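Local coordinates for catabolite control protein A (Lactococcus lactis, PDB 2O20) that probably acts as a global transcriptional regulator of carbon catabolite repression and activation, binding DNA as a member of the LacI family, at residues R83-I88 with Y94-A99; G253-M258 with T283-T288. The protein carries 1 engineered substitution. One frame throughout, in Å; residues are numbered along the deposited sequence. Where two conformers were deposited one is given.

Contact 1: residues R83-I88 with Y94-A99; sequences RGVDDI and YNMILA
Met96 reaches from its strand to the helix and meets Val85 and Asp86 there, one long side chain against two neighbouring positions of a helical turn. The apolar part is the contact with Val85: its CG1 branch lies 4.0 Å from Met96 CE and equally near SD, the two side chains passing at a slant. CG1 is the branch anti to the backbone N (chi1 176°), which brings it to Met96. Met96 is bent at both chi2 (-87°) and chi3 (-62°), and this folds its methyl against the helix backbone, with CE 3.9 Å from Asp86 CA. The second kind of contact is van der Waals touch between carboxylate and aliphatic chain: Asp86 OD2 lies 3.8 Å from Met96 CG, and no hydrogen bond joins the segments. With an alanine in place of Met96, Val85 CG1 and the backbone at Asp86 would probably lose their partner, leaving a gap between helix and strand. Helix and strand belong to the beta-alpha-beta unit of strand 65-70, helix 76-91 and strand 95-100. Met96 also rests on Val66 and Val68 of the adjoining strand, Ile88 faces helix 294-309, and Asp86 packs on Asn100 of the second subunit.

Contact 2: residues G253-M258 with T283-T288; sequences GLLSAM and TYPTLT
Buried apolar packing joins helix 248-260 to the loop between strands 270-272 and 289-291, and it turns on one residue, Leu255. Its side chain points at the loop, with CG anti to the backbone N (chi1 -179°), and its two methyls divide the work. CD1 meets the proline ring at Pro285 CG, 4.1 Å away. CD2 meets more of the loop: it lies 3.4 Å from Pro285 O and 4.1 Å from Leu287 CG, with Thr283 CB more loosely placed, 4.4 Å from the same methyl. Leu255 and Leu287 run past each other in opposite directions, whereas the proline is met at an angle.

Part of the loop's shape is set from within. A cis peptide precedes Pro285, and Thr283 OG1 donates to Pro285 O across 2.9 Å, with the donor tilted 26° from the carbonyl plane; the carbonyl beside the leucine methyl thus has a polar partner. Elsewhere on the helix, Leu254 and Met258 pack on Ala232 of helix 225-237; Leu255 itself also touches Ile271 of strand 270-272. Tyr284 hydrogen-bonds through OH to Asp260 of the second subunit. Here a loop covers one side of a helix that lies against a parallel sheet, the alpha/beta plan of the periplasmic-binding-protein-like core in LacI-family regulators.

In the fold
Together the two contacts illustrate how a LacI-family core repeats one alpha/beta plan in two subdomains. Contact 1 belongs to the six-stranded parallel sheet, where 95-100 is an outermost strand within the chain; contact 2 adjoins the four-stranded one, beside 270-272, one of its two outermost strands within the chain. They follow one another along the chain without interleaving, and they do not touch: their centres are about 32 Å apart and their nearest atoms about 19 Å. Each centre also lies about 19 Å from the centre of the chain. What they share is the dimer interface. On segment 83-88, Arg83 forms a salt bridge with Asp102 of the second subunit; on segment 253-258, Ser256 packs on Tyr282 of that subunit.

Contact 1: residues R83-I88 with Y94-A99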
loop_
_atom_site.group_PDB
_atom_site.type_symbol
_atom_site.label_atom_id
_atom_site.label_comp_id
_atom_site.label_asym_id
_atom_site.label_seq_id
_atom_site.Cartn_x
_atom_site.Cartn_y
_atom_site.Cartn_z
ATOM N N ARG D 83 -4.354 0.119 10.717
ATOM C CA ARG D 83 -3.653 -0.797 11.643
ATOM C C ARG D 83 -3.651 -0.287 13.096
ATOM O O ARG D 83 -3.741 -1.090 14.034
ATOM C CB ARG D 83 -2.240 -1.164 11.158
ATOM C CG ARG D 83 -2.280 -2.014 9.843
ATOM C CD ARG D 83 -1.215 -3.070 9.690
ATOM N NE ARG D 83 -1.166 -3.986 10.820
ATOM C CZ ARG D 83 -0.190 -4.862 11.027
ATOM N NH1 ARG D 83 0.819 -4.985 10.165
ATOM N NH2 ARG D 83 -0.224 -5.630 12.104
ATOM N N GLY D 84 -3.603 1.031 13.280
ATOM C CA GLY D 84 -3.700 1.618 14.636
ATOM C C GLY D 84 -5.078 1.414 15.262
ATOM O O GLY D 84 -5.215 1.084 16.458
ATOM N N VAL D 85 -6.109 1.600 14.454
ATOM C CA VAL D 85 -7.498 1.301 14.847
ATOM C C VAL D 85 -7.653 -0.182 15.239
ATOM O O VAL D 85 -8.157 -0.504 16.338
ATOM C CB VAL D 85 -8.496 1.638 13.705
ATOM C CG1 VAL D 85 -9.954 1.244 14.071
ATOM C CG2 VAL D 85 -8.433 3.097 13.322
ATOM N N ASP D 86 -7.215 -1.068 14.341
ATOM C CA ASP D 86 -7.296 -2.521 14.529
ATOM C C ASP D 86 -6.638 -2.998 15.831
ATOM O O ASP D 86 -7.204 -3.811 16.561
ATOM C CB ASP D 86 -6.653 -3.199 13.318
ATOM C CG ASP D 86 -6.801 -4.713 13.316
ATOM O OD1 ASP D 86 -5.787 -5.410 13.062
ATOM O OD2 ASP D 86 -7.921 -5.195 13.533
ATOM N N ASP D 87 -5.429 -2.501 16.112
ATOM C CA ASP D 87 -4.705 -2.898 17.298
ATOM C C ASP D 87 -5.440 -2.563 18.604
ATOM O O ASP D 87 -5.470 -3.400 19.542
ATOM C CB ASP D 87 -3.291 -2.322 17.268
ATOM C CG ASP D 87 -2.360 -3.128 16.361
ATOM O OD1 ASP D 87 -2.866 -4.073 15.706
ATOM O OD2 ASP D 87 -1.141 -2.789 16.272
ATOM N N ILE D 88 -6.038 -1.373 18.664
ATOM C CA ILE D 88 -6.750 -0.952 19.858
ATOM C C ILE D 88 -8.076 -1.700 20.018
ATOM O O ILE D 88 -8.453 -2.123 21.139
ATOM C CB ILE D 88 -6.983 0.589 19.868
ATOM C CG1 ILE D 88 -5.638 1.351 19.881
ATOM C CG2 ILE D 88 -7.876 1.003 21.058
ATOM C CD1 ILE D 88 -4.906 1.275 21.209
ATOM N N TYR D 94 -12.982 -6.584 20.169
ATOM C CA TYR D 94 -14.117 -6.039 19.407
ATOM C C TYR D 94 -14.066 -6.615 17.987
ATOM O O TYR D 94 -12.985 -6.972 17.492
ATOM C CB TYR D 94 -14.070 -4.503 19.296
ATOM C CG TYR D 94 -14.166 -3.725 20.599
ATOM C CD1 TYR D 94 -14.715 -4.288 21.767
ATOM C CD2 TYR D 94 -13.745 -2.388 20.645
ATOM C CE1 TYR D 94 -14.806 -3.546 22.943
ATOM C CE2 TYR D 94 -13.825 -1.645 21.812
ATOM C CZ TYR D 94 -14.356 -2.218 22.950
ATOM O OH TYR D 94 -14.408 -1.445 24.066
ATOM N N ASN D 95 -15.207 -6.688 17.329
ATOM C CA ASN D 95 -15.240 -7.033 15.898
ATOM C C ASN D 95 -14.951 -5.790 15.069
ATOM O O ASN D 95 -15.381 -4.691 15.414
ATOM C CB ASN D 95 -16.605 -7.609 15.488
ATOM C CG ASN D 95 -16.995 -8.837 16.272
ATOM O OD1 ASN D 95 -18.143 -8.951 16.711
ATOM N ND2 ASN D 95 -16.078 -9.760 16.432
ATOM N N MET D 96 -14.226 -5.962 13.963
ATOM C CA MET D 96 -13.876 -4.868 13.036
ATOM C C MET D 96 -14.479 -5.191 11.659
ATOM O O MET D 96 -14.292 -6.303 11.168
ATOM C CB MET D 96 -12.354 -4.804 12.841
ATOM C CG MET D 96 -11.552 -4.281 14.010
ATOM S SD MET D 96 -11.429 -2.500 13.961
ATOM C CE MET D 96 -10.551 -2.296 12.405
ATOM N N ILE D 97 -15.175 -4.234 11.050
ATOM C CA ILE D 97 -15.674 -4.382 9.682
ATOM C C ILE D 97 -15.051 -3.279 8.851
ATOM O O ILE D 97 -15.171 -2.095 9.198
ATOM C CB ILE D 97 -17.230 -4.269 9.588
ATOM C CG1 ILE D 97 -17.930 -5.323 10.456
ATOM C CG2 ILE D 97 -17.696 -4.392 8.118
ATOM C CD1 ILE D 97 -19.444 -5.107 10.614
ATOM N N LEU D 98 -14.380 -3.628 7.756
ATOM C CA LEU D 98 -13.785 -2.606 6.915
ATOM C C LEU D 98 -14.570 -2.478 5.610
ATOM O O LEU D 98 -14.916 -3.479 4.992
ATOM C CB LEU D 98 -12.320 -2.943 6.593
ATOM C CG LEU D 98 -11.330 -3.270 7.724
ATOM C CD1 LEU D 98 -9.967 -3.552 7.120
ATOM C CD2 LEU D 98 -11.217 -2.164 8.742
ATOM N N ALA D 99 -14.803 -1.250 5.172
ATOM C CA ALA D 99 -15.539 -1.030 3.933
ATOM C C ALA D 99 -14.803 -0.012 3.072
ATOM O O ALA D 99 -14.359 1.016 3.575
ATOM C CB ALA D 99 -16.906 -0.558 4.244
#

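Contact 2: residues G253-M258 with T283-T288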
loop_
_atom_site.group_PDB
_atom_site.type_symbol
_atom_site.label_atom_id
_atom_site.label_comp_id
_atom_site.label_asym_id
_atom_site.label_seq_id
_atom_site.Cartn_x
_atom_site.Cartn_y
_atom_site.Cartn_z
ATOM N N GLY D 253 3.901 10.741 -7.920
ATOM C CA GLY D 253 3.596 10.950 -9.331
ATOM C C GLY D 253 4.279 12.151 -9.964
ATOM O O GLY D 253 4.847 12.034 -11.062
ATOM N N LEU D 254 4.261 13.287 -9.268
ATOM C CA LEU D 254 4.955 14.514 -9.690
ATOM C C LEU D 254 6.456 14.274 -9.823
ATOM O O LEU D 254 7.055 14.621 -10.852
ATOM C CB LEU D 254 4.701 15.672 -8.693
ATOM C CG LEU D 254 5.229 17.041 -9.139
ATOM C CD1 LEU D 254 4.426 17.502 -10.322
ATOM C CD2 LEU D 254 5.188 18.061 -8.029
ATOM N N LEU D 255 7.039 13.602 -8.834
ATOM C CA LEU D 255 8.480 13.267 -8.868
ATOM C C LEU D 255 8.822 12.337 -10.030
ATOM O O LEU D 255 9.783 12.606 -10.762
ATOM C CB LEU D 255 8.951 12.659 -7.531
ATOM C CG LEU D 255 10.433 12.269 -7.391
ATOM C CD1 LEU D 255 11.309 13.457 -7.623
ATOM C CD2 LEU D 255 10.701 11.688 -6.027
ATOM N N SER D 256 8.030 11.284 -10.231
ATOM C CA SER D 256 8.206 10.358 -11.330
ATOM C C SER D 256 8.265 11.096 -12.659
ATOM O O SER D 256 9.110 10.804 -13.522
ATOM C CB SER D 256 7.069 9.285 -11.410
ATOM O OG SER D 256 7.245 8.251 -10.440
ATOM N N ALA D 257 7.321 11.992 -12.848
ATOM C CA ALA D 257 7.243 12.735 -14.120
ATOM C C ALA D 257 8.406 13.717 -14.324
ATOM O O ALA D 257 8.949 13.799 -15.434
ATOM C CB ALA D 257 5.895 13.413 -14.228
ATOM N N MET D 258 8.804 14.450 -13.276
ATOM C CA MET D 258 9.987 15.305 -13.331
ATOM C C MET D 258 11.216 14.501 -13.724
ATOM O O MET D 258 11.942 14.879 -14.642
ATOM C CB MET D 258 10.219 16.035 -12.003
ATOM C CG MET D 258 9.118 17.042 -11.642
ATOM S SD MET D 258 8.961 18.315 -12.928
ATOM C CE MET D 258 7.632 19.285 -12.210
ATOM N N THR D 283 10.606 5.561 -2.992
ATOM C CA THR D 283 10.926 6.491 -4.070
ATOM C C THR D 283 12.441 6.555 -4.320
ATOM O O THR D 283 13.254 6.419 -3.407
ATOM C CB THR D 283 10.362 7.894 -3.831
ATOM O OG1 THR D 283 11.071 8.522 -2.755
ATOM C CG2 THR D 283 8.880 7.808 -3.515
ATOM N N TYR D 284 12.806 6.798 -5.566
ATOM C CA TYR D 284 14.165 7.222 -5.916
ATOM C C TYR D 284 14.079 8.279 -6.994
ATOM O O TYR D 284 13.481 8.041 -8.038
ATOM C CB TYR D 284 15.055 6.073 -6.382
ATOM C CG TYR D 284 16.528 6.480 -6.359
ATOM C CD1 TYR D 284 17.300 6.310 -5.225
ATOM C CD2 TYR D 284 17.113 7.103 -7.463
ATOM C CE1 TYR D 284 18.651 6.723 -5.197
ATOM C CE2 TYR D 284 18.442 7.518 -7.445
ATOM C CZ TYR D 284 19.205 7.334 -6.311
ATOM O OH TYR D 284 20.520 7.732 -6.319
ATOM N N PRO D 285 14.638 9.474 -6.737
ATOM C CA PRO D 285 15.258 9.961 -5.483
ATOM C C PRO D 285 14.345 9.934 -4.259
ATOM O O PRO D 285 13.111 9.896 -4.382
ATOM C CB PRO D 285 15.631 11.428 -5.806
ATOM C CG PRO D 285 14.986 11.756 -6.987
ATOM C CD PRO D 285 14.738 10.493 -7.787
ATOM N N THR D 286 14.967 9.959 -3.092
ATOM C CA THR D 286 14.235 9.982 -1.839
ATOM C C THR D 286 13.426 11.269 -1.671
ATOM O O THR D 286 13.823 12.353 -2.121
ATOM C CB THR D 286 15.149 9.736 -0.606
ATOM O OG1 THR D 286 16.113 10.783 -0.491
ATOM C CG2 THR D 286 15.829 8.412 -0.696
ATOM N N LEU D 287 12.242 11.095 -1.112
ATOM C CA LEU D 287 11.215 12.122 -1.103
ATOM C C LEU D 287 11.088 12.857 0.243
ATOM O O LEU D 287 10.684 12.277 1.262
ATOM C CB LEU D 287 9.864 11.488 -1.485
ATOM C CG LEU D 287 8.899 12.285 -2.374
ATOM C CD1 LEU D 287 7.562 11.538 -2.507
ATOM C CD2 LEU D 287 8.657 13.710 -1.902
ATOM N N THR D 288 11.398 14.145 0.247
ATOM C CA THR D 288 11.158 14.988 1.423
ATOM C C THR D 288 9.655 15.067 1.754
ATOM O O THR D 288 8.821 15.222 0.870
ATOM C CB THR D 288 11.748 16.417 1.207
ATOM O OG1 THR D 288 13.164 16.328 1.080
ATOM C CG2 THR D 288 11.437 17.355 2.370
#